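Local coordinates for protein Can2 (Sulfobacillus thermosulfidooxidans, PDB 7BDV) that binds the second messenger cyclic tetra-adenylate through its CARF domains and acts as a dual-specificity nuclease that potentiates type III CRISPR defence, at residues L40-N45 and K66-Y71; L92-G97 and I116-S121; G240-Y245 and M327-Y332; S248-I253 and H358-W363. One frame throughout, in Å; residues are numbered along the deposited sequence.

Interactions 1 and 2 belong to the CARF domain and reach the same sheet, in which strands 36-41, 13-17 and 90-93 run side by side. Their centres lie about 17 Å apart, and both touch the bound cyclic tetra-adenylate. Interaction 1 reads the base of A4 of chain E, while interaction 2 meets the sugar-phosphate ring and the base of A1. Interactions 3 and 4 lie in the endonuclease domain and share helix 231-254. They touch each other through Met327, a selenomethionine whose SE is 3.5 Å from Leu360 CD2. Neither touches the activator: their nearest atoms stay about 17 Å and 14 Å from it. The centres of interactions 1 and 3 are about 45 Å apart.

Interaction 1 of 4, residues L40-N45 and K66-Y71; sequences LYTPNN and KQVHPY. With nucleotides of chain E.
The ring of Tyr41 has Gln67 over one face, with Gln67 CA 4.2 Å above the plane of the ring. Pro70 lies over a face of the adenine of A4 of chain E, with Pro70 CB 3.7 Å from its C6. At the Watson-Crick edge of that base, Thr42 OG1 donates to N1 of A4 of chain E at 2.8 Å. Gln67 CG also approaches Tyr41 CE2, at 3.9 Å. The amide of Gln67 is turned 47° against the ring. Gln67 CG is turned opposite its backbone N (chi1 -158°) and the chain beyond is extended, which carries it past the ring and brings OE1 to 3.6 Å from Pro43 CG. The backbones pair as parallel strands, Leu40 with Lys66 and Tyr41 with Gln67. Tyr41 N donates to Lys66 O at 3.0 Å. Tyr41 O accepts from Val68 N at 3.0 Å, with an N-H...O angle of 159°. On the face of Leu40 and Lys66, Leu40 CG meets Val68 CG1 at 4.0 Å. Past the last bridge the chains become loops that receive the base. A type II turn from Thr42 to Asn45 follows. The two strands flank helix 47-55 in the sequence, forming a beta-alpha-beta unit of the CARF domain. Strand 62-67 is outermost in its sheet within the chain. Helix 73-86 packs on Leu40, Lys66 and Val68, and Met101 of helix 99-111 touches Thr42 and Val68.

Interaction 2 of 4, residues L92-G97 and I116-S121; sequences LNVTGG and IIYVDS. With nucleotides of chain E.
Thr95 OG1 is held from both segments. It accepts from Val119 N at 3.1 Å, and its bond to Asn93 OD1 is modelled very short, so that length is doubtful. Asn93 OD1 also accepts from Thr95 N, which makes an Asx turn at the end of strand 90-93. The contact lies in the beta-alpha-beta unit of strand 90-93, helix 99-111 and strand 116-120 in the CARF domain. Its parallel strands are joined by Ile117 N to Leu92 O, 2.9 Å, and Val94 N to Ile117 O, 3.1 Å. Leu92 and Ile116 run alongside each other on the same face. Val94 CG1 comes to 3.8 Å from Ile116 CG2. Asn93 ND2 is hydrogen-bonded to Tyr14 OH and Pro24 O. The second half of strand 116-120 and Ser121 meet the activator. Ser121 OG donates to N7 of A1 of chain E at 2.9 Å. Lys99 NZ of the second subunit is hydrogen-bonded to Thr95 O and Gly97 O. A chi1 of 177° swings the Tyr118 ring away from its own backbone N, to the phosphate of A2 of chain E. Thr95 CG2 covers one face of that ring in a CH-pi contact, 4.1 Å from the Tyr118 centroid. In the ring plane, Tyr118 OH donates to OP1 of A2 of chain E at a very short 2.5 Å.

Interaction 3 of 4, residues G240-Y245 and M327-Y332; sequences GWFEHY and MFASYY
Ala329, at the end of strand 325-329, puts its CB 4.0 Å from Phe242 CE2. Its carbonyl carbon meets the edge of the Phe242 ring, near the ring plane. The ring can reach this far because CG of Phe242 is anti to the backbone N (chi1 -177°), which extends the ring from the helix toward the strand end. Ser330 points its side chain away from the helix and contributes backbone. Ser330 N lies 3.6 Å from Phe242 CE2. Its hydroxyl turns back on its own segment, and Ser330 OG donates to Tyr332 O at 2.9 Å, in the carbonyl plane. Tyr331 carries most of the contact on this side. Its backbone N lies above the Phe242 ring, near the rim. Tyr331 CB covers the same ring in a CH-pi contact, 4.3 Å from the ring centroid. The edge of the Tyr331 ring is directed at the face of Phe242 in an offset edge-to-face pair, with planes at 65°. Trp241 CZ2 lies over one face of the Tyr331 ring, 3.5 Å from Tyr331 CG. These two rings meet obliquely, their planes 47° apart. Trp241, Phe242 and Tyr331 thus form a buried aromatic cluster. The phenol oxygen of Tyr331 is hydrogen-bonded to Asn189. The cluster joins helix 231-254 to the segment leaving strand 325-329 in the endonuclease domain. Helix 182-193 adds Leu185 against Trp241, Phe174 of helix 168-176 meets Trp241 edge-to-face, and strand 325-329 runs parallel between strands 286-291 and 347-350.

Interaction 4 of 4, residues S248-I253 and H358-W363; sequences SLLRQI and HQLIKW
Two helices of the endonuclease domain, 231-254 and 356-365, pack here through aliphatic side chains. The short segments cross at -60°, and their axes approach to 10.8 Å. No hydrogen bond links them. Leu360 is the central side chain on its helix and meets three residues of the other. Its CD1 is 3.9 Å from Leu250 CD2. The same methyl reaches the base of another side chain, with Leu360 CD1 4.0 Å from Leu249 CB. A turn further along, Ile253 CD1 comes to 3.8 Å from Leu360 CB. Leu250 and Ile253 each cross Leu360 at about a right angle. Ile361 supplies the second point of contact. Ile361 CD1 lies 3.7 Å from Ile253 CG1, and Ile253 CG2 is almost as near to it. The two isoleucines pass with their chains running opposite ways. In Ile361 CG1 is anti to the carbonyl carbon (chi1 -66°), and the second torsion, -65°, bends the chain so that the CD1 methyl meets Ile253. Leu249, Leu250, Ile253 and Leu360 are buried, while Ile361 is the one contacting residue that is partly exposed. Tyr257 touches Ile361 and Ile259 touches Ile253. On the sheet side, Ile290 of strand 286-291 contacts both Leu250 and Leu360, and Met327 of strand 325-329 touches Leu360 and Trp363. Both helices thus meet strand 286-291 at Ile290, and helix 356-365 also meets strand 325-329 at Met327.

Interaction 1 of 4, residues L40-N45 and K66-Y71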
# COMPACT_ATOMS: atom_id res chain seq x y z
N LEU A 40 1.29 -25.94 4.10
CA LEU A 40 1.66 -26.00 2.67
C LEU A 40 2.32 -24.68 2.29
O LEU A 40 1.58 -23.68 2.13
CB LEU A 40 0.40 -26.26 1.85
CG LEU A 40 0.01 -27.72 1.63
CD1 LEU A 40 0.20 -28.56 2.87
CD2 LEU A 40 -1.41 -27.82 1.13
N TYR A 41 3.65 -24.65 2.19
CA TYR A 41 4.42 -23.44 1.80
C TYR A 41 4.91 -23.61 0.36
O TYR A 41 4.82 -24.71 -0.18
CB TYR A 41 5.56 -23.16 2.78
CG TYR A 41 6.72 -24.12 2.69
CD1 TYR A 41 6.73 -25.30 3.43
CD2 TYR A 41 7.81 -23.84 1.89
CE1 TYR A 41 7.79 -26.19 3.34
CE2 TYR A 41 8.88 -24.72 1.79
CZ TYR A 41 8.86 -25.90 2.51
OH TYR A 41 9.91 -26.76 2.42
N THR A 42 5.40 -22.54 -0.25
CA THR A 42 5.84 -22.55 -1.66
C THR A 42 7.32 -22.18 -1.72
O THR A 42 7.85 -21.65 -0.76
CB THR A 42 4.97 -21.60 -2.48
OG1 THR A 42 5.18 -20.32 -1.91
CG2 THR A 42 3.51 -21.97 -2.45
N PRO A 43 8.00 -22.50 -2.85
CA PRO A 43 9.41 -22.16 -3.04
C PRO A 43 9.72 -20.67 -2.81
O PRO A 43 8.91 -19.83 -3.19
CB PRO A 43 9.69 -22.53 -4.50
CG PRO A 43 8.66 -23.58 -4.82
CD PRO A 43 7.43 -23.20 -4.02
N ASN A 44 10.85 -20.41 -2.16
CA ASN A 44 11.39 -19.08 -1.81
C ASN A 44 10.56 -18.40 -0.73
O ASN A 44 10.79 -17.22 -0.51
CB ASN A 44 11.47 -18.14 -3.02
CG ASN A 44 12.07 -18.83 -4.23
OD1 ASN A 44 11.42 -18.94 -5.26
ND2 ASN A 44 13.28 -19.33 -4.08
N ASN A 45 9.64 -19.12 -0.08
CA ASN A 45 8.73 -18.52 0.93
C ASN A 45 8.78 -19.34 2.21
O ASN A 45 7.81 -19.33 2.95
CB ASN A 45 7.32 -18.41 0.34
CG ASN A 45 7.23 -17.31 -0.69
OD1 ASN A 45 6.90 -17.54 -1.85
ND2 ASN A 45 7.49 -16.09 -0.27
N LYS A 66 5.12 -28.87 4.28
CA LYS A 66 5.08 -29.57 2.96
C LYS A 66 5.14 -28.53 1.84
O LYS A 66 4.41 -27.52 1.91
CB LYS A 66 3.82 -30.43 2.83
CG LYS A 66 3.92 -31.77 3.55
CD LYS A 66 2.64 -32.52 3.61
CE LYS A 66 2.66 -33.65 4.62
NZ LYS A 66 3.85 -34.53 4.50
N GLN A 67 6.00 -28.74 0.85
CA GLN A 67 6.23 -27.79 -0.27
C GLN A 67 5.20 -28.10 -1.36
O GLN A 67 4.91 -29.28 -1.57
CB GLN A 67 7.66 -27.86 -0.78
CG GLN A 67 8.06 -26.59 -1.52
CD GLN A 67 9.42 -26.56 -2.18
OE1 GLN A 67 10.10 -25.54 -2.17
NE2 GLN A 67 9.80 -27.66 -2.82
N VAL A 68 4.60 -27.07 -1.95
CA VAL A 68 3.75 -27.20 -3.17
C VAL A 68 4.09 -26.04 -4.11
O VAL A 68 4.59 -25.04 -3.62
CB VAL A 68 2.25 -27.23 -2.83
CG1 VAL A 68 1.89 -28.36 -1.88
CG2 VAL A 68 1.76 -25.91 -2.27
N HIS A 69 3.81 -26.19 -5.40
CA HIS A 69 4.02 -25.13 -6.41
C HIS A 69 2.77 -24.25 -6.41
O HIS A 69 1.65 -24.75 -6.35
CB HIS A 69 4.38 -25.70 -7.80
CG HIS A 69 4.83 -24.64 -8.77
ND1 HIS A 69 3.92 -23.91 -9.54
CD2 HIS A 69 6.06 -24.14 -9.04
CE1 HIS A 69 4.59 -23.02 -10.27
NE2 HIS A 69 5.91 -23.13 -9.97
N PRO A 70 2.89 -22.92 -6.46
CA PRO A 70 1.70 -22.08 -6.45
C PRO A 70 0.73 -22.28 -7.62
O PRO A 70 -0.42 -21.96 -7.45
CB PRO A 70 2.31 -20.66 -6.42
CG PRO A 70 3.69 -20.80 -7.00
CD PRO A 70 4.14 -22.16 -6.50
N TYR A 71 1.17 -22.81 -8.76
CA TYR A 71 0.37 -22.81 -10.02
C TYR A 71 0.31 -24.19 -10.66
O TYR A 71 0.22 -24.24 -11.90
CB TYR A 71 0.93 -21.77 -10.99
CG TYR A 71 0.90 -20.38 -10.43
CD1 TYR A 71 -0.30 -19.70 -10.27
CD2 TYR A 71 2.06 -19.74 -10.02
CE1 TYR A 71 -0.34 -18.42 -9.75
CE2 TYR A 71 2.03 -18.47 -9.47
CZ TYR A 71 0.83 -17.81 -9.33
OH TYR A 71 0.78 -16.55 -8.80
P A E 4 -5.21 -15.39 -6.72
OP1 A E 4 -5.00 -16.72 -7.34
OP2 A E 4 -6.35 -14.78 -5.98
O5' A E 4 -3.98 -15.49 -5.70
C5' A E 4 -3.74 -14.50 -4.74
C4' A E 4 -3.16 -15.20 -3.53
O4' A E 4 -2.00 -15.99 -3.95
C3' A E 4 -2.66 -14.26 -2.45
O3' A E 4 -3.10 -14.79 -1.19
C2' A E 4 -1.15 -14.29 -2.65
O2' A E 4 -0.40 -13.89 -1.52
C1' A E 4 -0.95 -15.75 -3.04
N9 A E 4 0.30 -16.06 -3.70
C8 A E 4 0.87 -15.40 -4.79
N7 A E 4 2.02 -15.95 -5.16
C5 A E 4 2.21 -17.00 -4.26
C6 A E 4 3.25 -17.94 -4.10
N6 A E 4 4.32 -17.97 -4.88
N1 A E 4 3.16 -18.85 -3.08
C2 A E 4 2.09 -18.79 -2.28
N3 A E 4 1.04 -17.95 -2.35
C4 A E 4 1.17 -17.07 -3.36

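Interaction 2 of 4, residues L92-G97 and I116-S121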
# COMPACT_ATOMS: atom_id res chain seq x y z
N LEU A 92 -9.41 -28.65 6.47
CA LEU A 92 -8.74 -27.70 5.54
C LEU A 92 -9.21 -26.28 5.88
O LEU A 92 -10.42 -26.05 5.93
CB LEU A 92 -9.06 -28.05 4.09
CG LEU A 92 -8.52 -27.06 3.06
CD1 LEU A 92 -7.02 -27.17 2.97
CD2 LEU A 92 -9.13 -27.32 1.68
N ASN A 93 -8.25 -25.39 6.08
CA ASN A 93 -8.41 -23.92 6.00
C ASN A 93 -8.05 -23.50 4.57
O ASN A 93 -6.90 -23.56 4.24
CB ASN A 93 -7.59 -23.20 7.07
CG ASN A 93 -7.92 -21.72 7.13
OD1 ASN A 93 -8.44 -21.13 6.16
ND2 ASN A 93 -7.59 -21.11 8.24
N VAL A 94 -9.06 -23.14 3.77
CA VAL A 94 -8.91 -22.90 2.30
C VAL A 94 -8.73 -21.39 2.05
O VAL A 94 -8.76 -20.96 0.88
CB VAL A 94 -10.14 -23.49 1.56
CG1 VAL A 94 -11.40 -22.68 1.80
CG2 VAL A 94 -9.91 -23.70 0.06
N THR A 95 -8.53 -20.58 3.10
CA THR A 95 -8.48 -19.09 3.02
C THR A 95 -7.15 -18.64 2.39
O THR A 95 -7.11 -17.67 1.64
CB THR A 95 -8.64 -18.40 4.38
OG1 THR A 95 -9.53 -19.13 5.22
CG2 THR A 95 -9.12 -16.96 4.25
N GLY A 96 -6.05 -19.33 2.71
CA GLY A 96 -4.73 -19.01 2.17
C GLY A 96 -4.53 -19.47 0.74
O GLY A 96 -5.39 -20.20 0.22
N GLY A 97 -3.43 -19.04 0.15
CA GLY A 97 -2.81 -19.63 -1.05
C GLY A 97 -3.29 -18.93 -2.31
O GLY A 97 -4.11 -17.99 -2.22
N ILE A 116 -14.20 -28.07 5.86
CA ILE A 116 -13.45 -27.00 5.15
C ILE A 116 -13.94 -25.67 5.70
O ILE A 116 -15.13 -25.39 5.59
CB ILE A 116 -13.61 -27.08 3.62
CG1 ILE A 116 -13.19 -28.44 3.06
CG2 ILE A 116 -12.82 -25.95 2.98
CD1 ILE A 116 -13.64 -28.69 1.62
N ILE A 117 -13.02 -24.87 6.25
CA ILE A 117 -13.32 -23.55 6.84
C ILE A 117 -12.71 -22.45 5.96
O ILE A 117 -11.72 -22.69 5.28
CB ILE A 117 -12.83 -23.49 8.28
CG1 ILE A 117 -11.30 -23.41 8.37
CG2 ILE A 117 -13.39 -24.67 9.07
CD1 ILE A 117 -10.81 -23.01 9.73
N TYR A 118 -13.33 -21.28 6.00
CA TYR A 118 -12.87 -20.05 5.32
C TYR A 118 -13.11 -18.90 6.28
O TYR A 118 -14.21 -18.82 6.84
CB TYR A 118 -13.60 -19.89 3.98
CG TYR A 118 -13.23 -18.62 3.26
CD1 TYR A 118 -13.85 -17.41 3.58
CD2 TYR A 118 -12.26 -18.61 2.27
CE1 TYR A 118 -13.49 -16.24 2.93
CE2 TYR A 118 -11.89 -17.44 1.62
CZ TYR A 118 -12.53 -16.26 1.94
OH TYR A 118 -12.16 -15.10 1.32
N VAL A 119 -12.10 -18.05 6.48
CA VAL A 119 -12.11 -16.94 7.45
C VAL A 119 -12.51 -15.66 6.71
O VAL A 119 -11.73 -15.22 5.88
CB VAL A 119 -10.79 -16.77 8.19
CG1 VAL A 119 -10.89 -15.59 9.11
CG2 VAL A 119 -10.44 -18.01 9.00
N ASP A 120 -13.68 -15.12 7.04
CA ASP A 120 -14.23 -13.84 6.49
C ASP A 120 -13.96 -12.75 7.54
O ASP A 120 -14.70 -12.70 8.52
CB ASP A 120 -15.71 -13.99 6.18
CG ASP A 120 -16.41 -12.68 5.82
OD1 ASP A 120 -15.71 -11.68 5.55
OD2 ASP A 120 -17.66 -12.66 5.80
N SER A 121 -12.93 -11.92 7.32
CA SER A 121 -12.54 -10.85 8.26
C SER A 121 -13.53 -9.68 8.21
O SER A 121 -13.61 -8.97 9.23
CB SER A 121 -11.13 -10.43 8.08
OG SER A 121 -10.29 -11.35 8.77
P A E 1 -3.31 -13.86 0.08
OP1 A E 1 -2.33 -14.18 1.19
OP2 A E 1 -3.34 -12.36 -0.15
O5' A E 1 -4.75 -14.39 0.48
C5' A E 1 -5.28 -13.95 1.72
C4' A E 1 -6.74 -14.27 1.73
O4' A E 1 -7.21 -14.21 3.09
C3' A E 1 -7.64 -13.30 0.96
O3' A E 1 -8.84 -13.94 0.68
C2' A E 1 -7.98 -12.28 2.02
O2' A E 1 -9.16 -11.59 1.69
C1' A E 1 -8.23 -13.24 3.18
N9 A E 1 -8.18 -12.75 4.52
C8 A E 1 -9.02 -13.14 5.52
N7 A E 1 -8.75 -12.57 6.66
C5 A E 1 -7.65 -11.79 6.41
C6 A E 1 -6.88 -10.96 7.23
N6 A E 1 -7.10 -10.77 8.52
N1 A E 1 -5.82 -10.35 6.66
C2 A E 1 -5.59 -10.54 5.36
N3 A E 1 -6.25 -11.26 4.49
C4 A E 1 -7.27 -11.90 5.09
P A E 4 -5.21 -15.39 -6.72
OP1 A E 4 -5.00 -16.72 -7.34
OP2 A E 4 -6.35 -14.78 -5.98
O5' A E 4 -3.98 -15.49 -5.70
C5' A E 4 -3.74 -14.50 -4.74
C4' A E 4 -3.16 -15.20 -3.53
O4' A E 4 -2.00 -15.99 -3.95
C3' A E 4 -2.66 -14.26 -2.45
O3' A E 4 -3.10 -14.79 -1.19
C2' A E 4 -1.15 -14.29 -2.65
O2' A E 4 -0.40 -13.89 -1.52
C1' A E 4 -0.95 -15.75 -3.04
N9 A E 4 0.30 -16.06 -3.70
C8 A E 4 0.87 -15.40 -4.79
N7 A E 4 2.02 -15.95 -5.16
C5 A E 4 2.21 -17.00 -4.26
C6 A E 4 3.25 -17.94 -4.10
N6 A E 4 4.32 -17.97 -4.88
N1 A E 4 3.16 -18.85 -3.08
C2 A E 4 2.09 -18.79 -2.28
N3 A E 4 1.04 -17.95 -2.35
C4 A E 4 1.17 -17.07 -3.36
P A E 2 -9.23 -14.52 -0.78
OP1 A E 2 -10.47 -15.30 -0.56
OP2 A E 2 -8.10 -14.99 -1.63
O5' A E 2 -9.80 -13.20 -1.50
C5' A E 2 -8.87 -12.21 -1.93
C4' A E 2 -9.43 -11.65 -3.22
O4' A E 2 -10.80 -11.23 -2.94
C3' A E 2 -8.75 -10.44 -3.85
O3' A E 2 -8.76 -10.57 -5.31
C2' A E 2 -9.65 -9.30 -3.37
O2' A E 2 -9.68 -8.13 -4.18
C1' A E 2 -11.00 -9.95 -3.48
N9 A E 2 -12.07 -9.34 -2.75
C8 A E 2 -12.10 -9.02 -1.40
N7 A E 2 -13.24 -8.47 -1.04
C5 A E 2 -13.98 -8.42 -2.22
C6 A E 2 -15.26 -7.94 -2.50
N6 A E 2 -16.00 -7.39 -1.57
N1 A E 2 -15.74 -8.04 -3.77
C2 A E 2 -14.93 -8.59 -4.70
N3 A E 2 -13.70 -9.08 -4.55
C4 A E 2 -13.28 -8.96 -3.27

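Interaction 3 of 4, residues G240-Y245 and M327-Y332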
# COMPACT_ATOMS: atom_id res chain seq x y z
N GLY A 240 1.45 17.53 21.45
CA GLY A 240 1.30 16.44 22.44
C GLY A 240 -0.07 16.46 23.08
O GLY A 240 -0.63 15.39 23.35
N TRP A 241 -0.62 17.64 23.38
CA TRP A 241 -1.95 17.76 23.99
C TRP A 241 -3.00 17.01 23.14
O TRP A 241 -3.91 16.33 23.70
CB TRP A 241 -2.32 19.22 24.21
CG TRP A 241 -2.59 19.96 22.93
CD1 TRP A 241 -1.70 20.72 22.24
CD2 TRP A 241 -3.83 20.04 22.20
NE1 TRP A 241 -2.32 21.33 21.18
CE2 TRP A 241 -3.60 20.90 21.10
CE3 TRP A 241 -5.11 19.52 22.39
CZ2 TRP A 241 -4.59 21.18 20.16
CZ3 TRP A 241 -6.08 19.80 21.44
CH2 TRP A 241 -5.82 20.62 20.35
N PHE A 242 -2.89 17.11 21.81
CA PHE A 242 -3.91 16.50 20.91
C PHE A 242 -3.71 14.98 20.87
O PHE A 242 -4.70 14.27 20.79
CB PHE A 242 -3.82 17.08 19.50
CG PHE A 242 -4.89 16.53 18.59
CD1 PHE A 242 -6.22 16.75 18.88
CD2 PHE A 242 -4.55 15.71 17.51
CE1 PHE A 242 -7.20 16.22 18.05
CE2 PHE A 242 -5.54 15.19 16.68
CZ PHE A 242 -6.86 15.44 16.97
N GLU A 243 -2.47 14.51 20.91
CA GLU A 243 -2.16 13.06 20.99
C GLU A 243 -2.81 12.50 22.25
O GLU A 243 -3.35 11.45 22.18
CB GLU A 243 -0.64 12.83 21.01
CG GLU A 243 0.09 13.39 19.80
CD GLU A 243 1.58 13.07 19.72
OE1 GLU A 243 1.92 11.84 19.71
OE2 GLU A 243 2.41 14.03 19.66
N HIS A 244 -2.76 13.19 23.37
CA HIS A 244 -3.36 12.74 24.66
C HIS A 244 -4.89 12.79 24.51
O HIS A 244 -5.59 11.89 24.98
CB HIS A 244 -2.87 13.58 25.83
CG HIS A 244 -1.49 13.28 26.28
ND1 HIS A 244 -0.43 14.13 25.99
CD2 HIS A 244 -0.99 12.27 27.02
CE1 HIS A 244 0.68 13.64 26.51
NE2 HIS A 244 0.36 12.49 27.17
N TYR A 245 -5.42 13.82 23.84
CA TYR A 245 -6.88 13.92 23.63
C TYR A 245 -7.37 12.66 22.91
O TYR A 245 -8.35 12.02 23.33
CB TYR A 245 -7.23 15.23 22.91
CG TYR A 245 -8.69 15.35 22.58
CD1 TYR A 245 -9.65 15.41 23.57
CD2 TYR A 245 -9.11 15.35 21.26
CE1 TYR A 245 -11.00 15.43 23.27
CE2 TYR A 245 -10.45 15.37 20.94
CZ TYR A 245 -11.39 15.49 21.94
OH TYR A 245 -12.70 15.50 21.55
N MSE A 327 -5.99 5.87 10.33
CA MSE A 327 -6.72 7.12 10.45
C MSE A 327 -5.73 8.26 10.62
O MSE A 327 -4.69 8.09 11.26
CB MSE A 327 -7.66 7.12 11.66
CG MSE A 327 -8.16 8.51 12.01
SE MSE A 327 -9.49 8.45 13.40
CE MSE A 327 -11.21 8.31 12.45
N PHE A 328 -6.07 9.40 10.02
CA PHE A 328 -5.29 10.61 10.20
C PHE A 328 -6.15 11.62 10.95
O PHE A 328 -7.20 12.06 10.43
CB PHE A 328 -4.78 11.11 8.84
CG PHE A 328 -3.97 12.38 8.88
CD1 PHE A 328 -3.20 12.71 9.98
CD2 PHE A 328 -3.94 13.24 7.78
CE1 PHE A 328 -2.45 13.87 10.00
CE2 PHE A 328 -3.17 14.39 7.81
CZ PHE A 328 -2.43 14.71 8.91
N ALA A 329 -5.77 11.92 12.18
CA ALA A 329 -6.48 12.83 13.11
C ALA A 329 -5.66 14.11 13.28
O ALA A 329 -4.43 13.99 13.49
CB ALA A 329 -6.73 12.14 14.44
N SER A 330 -6.31 15.26 13.18
CA SER A 330 -5.70 16.62 13.23
C SER A 330 -6.62 17.58 14.00
O SER A 330 -7.86 17.45 13.88
CB SER A 330 -5.46 17.11 11.82
OG SER A 330 -4.82 18.36 11.81
N TYR A 331 -6.06 18.53 14.75
CA TYR A 331 -6.82 19.65 15.35
C TYR A 331 -6.89 20.81 14.34
O TYR A 331 -7.77 21.66 14.53
CB TYR A 331 -6.25 20.10 16.71
CG TYR A 331 -4.90 20.77 16.68
CD1 TYR A 331 -4.80 22.14 16.47
CD2 TYR A 331 -3.73 20.06 16.88
CE1 TYR A 331 -3.57 22.77 16.40
CE2 TYR A 331 -2.49 20.67 16.83
CZ TYR A 331 -2.41 22.03 16.58
OH TYR A 331 -1.20 22.65 16.53
N TYR A 332 -6.03 20.82 13.32
CA TYR A 332 -5.94 21.90 12.30
C TYR A 332 -6.67 21.46 11.04
O TYR A 332 -6.59 20.30 10.63
CB TYR A 332 -4.47 22.24 11.99

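Interaction 4 of 4, residues S248-I253 and H358-W363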
# COMPACT_ATOMS: atom_id res chain seq x y z
N SER A 248 -7.20 9.54 25.07
CA SER A 248 -8.25 9.64 26.12
C SER A 248 -9.64 9.34 25.53
O SER A 248 -10.45 8.69 26.23
CB SER A 248 -8.18 10.96 26.87
OG SER A 248 -8.65 12.03 26.09
N LEU A 249 -9.93 9.72 24.28
CA LEU A 249 -11.20 9.28 23.61
C LEU A 249 -11.19 7.74 23.50
O LEU A 249 -12.25 7.09 23.68
CB LEU A 249 -11.34 9.93 22.22
CG LEU A 249 -11.63 11.43 22.19
CD1 LEU A 249 -11.90 11.93 20.78
CD2 LEU A 249 -12.85 11.77 23.01
N LEU A 250 -10.04 7.13 23.21
CA LEU A 250 -9.97 5.65 23.02
C LEU A 250 -10.13 4.95 24.38
O LEU A 250 -10.75 3.87 24.40
CB LEU A 250 -8.69 5.27 22.29
CG LEU A 250 -8.66 5.76 20.84
CD1 LEU A 250 -7.29 5.64 20.24
CD2 LEU A 250 -9.69 5.03 19.98
N ARG A 251 -9.67 5.54 25.47
CA ARG A 251 -9.91 5.02 26.85
C ARG A 251 -11.41 5.10 27.18
O ARG A 251 -11.95 4.13 27.70
CB ARG A 251 -9.10 5.80 27.87
CG ARG A 251 -7.60 5.55 27.76
CD ARG A 251 -6.89 6.06 29.01
NE ARG A 251 -7.29 5.33 30.21
N GLN A 252 -12.09 6.22 26.86
CA GLN A 252 -13.55 6.32 27.04
C GLN A 252 -14.23 5.21 26.25
O GLN A 252 -15.05 4.44 26.88
CB GLN A 252 -14.13 7.67 26.57
CG GLN A 252 -13.73 8.86 27.42
CD GLN A 252 -14.39 10.12 26.89
OE1 GLN A 252 -15.57 10.10 26.50
NE2 GLN A 252 -13.62 11.18 26.81
N ILE A 253 -13.95 5.12 24.94
CA ILE A 253 -14.59 4.12 24.05
C ILE A 253 -14.32 2.69 24.58
O ILE A 253 -15.27 1.86 24.53
CB ILE A 253 -14.08 4.27 22.62
CG1 ILE A 253 -14.60 5.55 21.95
CG2 ILE A 253 -14.42 3.04 21.81
CD1 ILE A 253 -13.81 5.91 20.73
N HIS A 358 -17.28 10.45 17.53
CA HIS A 358 -18.25 9.85 16.60
C HIS A 358 -17.54 9.17 15.43
O HIS A 358 -17.99 8.05 15.02
CB HIS A 358 -19.24 10.92 16.13
CG HIS A 358 -20.23 10.35 15.19
ND1 HIS A 358 -20.13 10.53 13.83
CD2 HIS A 358 -21.34 9.60 15.43
CE1 HIS A 358 -21.15 9.91 13.25
NE2 HIS A 358 -21.92 9.34 14.22
N GLN A 359 -16.51 9.81 14.88
CA GLN A 359 -15.72 9.30 13.74
C GLN A 359 -14.94 8.04 14.16
O GLN A 359 -14.86 7.12 13.39
CB GLN A 359 -14.82 10.40 13.19
CG GLN A 359 -15.62 11.49 12.49
CD GLN A 359 -14.75 12.48 11.78
OE1 GLN A 359 -14.03 13.26 12.39
NE2 GLN A 359 -14.87 12.48 10.46
N LEU A 360 -14.39 8.02 15.36
CA LEU A 360 -13.64 6.83 15.86
C LEU A 360 -14.60 5.64 15.93
O LEU A 360 -14.22 4.55 15.46
CB LEU A 360 -13.03 7.17 17.22
CG LEU A 360 -11.76 7.99 17.18
CD1 LEU A 360 -11.30 8.34 18.59
CD2 LEU A 360 -10.65 7.23 16.51
N ILE A 361 -15.82 5.84 16.44
CA ILE A 361 -16.85 4.77 16.57
C ILE A 361 -17.23 4.29 15.16
O ILE A 361 -17.25 3.03 14.93
CB ILE A 361 -18.05 5.24 17.41
CG1 ILE A 361 -17.67 5.52 18.87
CG2 ILE A 361 -19.22 4.26 17.32
CD1 ILE A 361 -17.22 4.30 19.65
N LYS A 362 -17.46 5.21 14.22
CA LYS A 362 -17.79 4.85 12.82
C LYS A 362 -16.66 3.98 12.23
O LYS A 362 -16.92 2.91 11.69
CB LYS A 362 -18.01 6.11 11.98
CG LYS A 362 -19.03 5.98 10.87
CD LYS A 362 -19.63 7.33 10.44
CE LYS A 362 -20.35 7.28 9.10
N TRP A 363 -15.43 4.47 12.32
CA TRP A 363 -14.21 3.85 11.76
C TRP A 363 -14.06 2.43 12.32
O TRP A 363 -13.88 1.51 11.50
CB TRP A 363 -13.02 4.73 12.13
CG TRP A 363 -11.68 4.23 11.68
CD1 TRP A 363 -11.33 3.84 10.42
CD2 TRP A 363 -10.50 4.17 12.49
NE1 TRP A 363 -10.01 3.48 10.42
CE2 TRP A 363 -9.48 3.69 11.66
CE3 TRP A 363 -10.21 4.46 13.83
CZ2 TRP A 363 -8.19 3.49 12.13
CZ3 TRP A 363 -8.93 4.26 14.30
CH2 TRP A 363 -7.93 3.76 13.46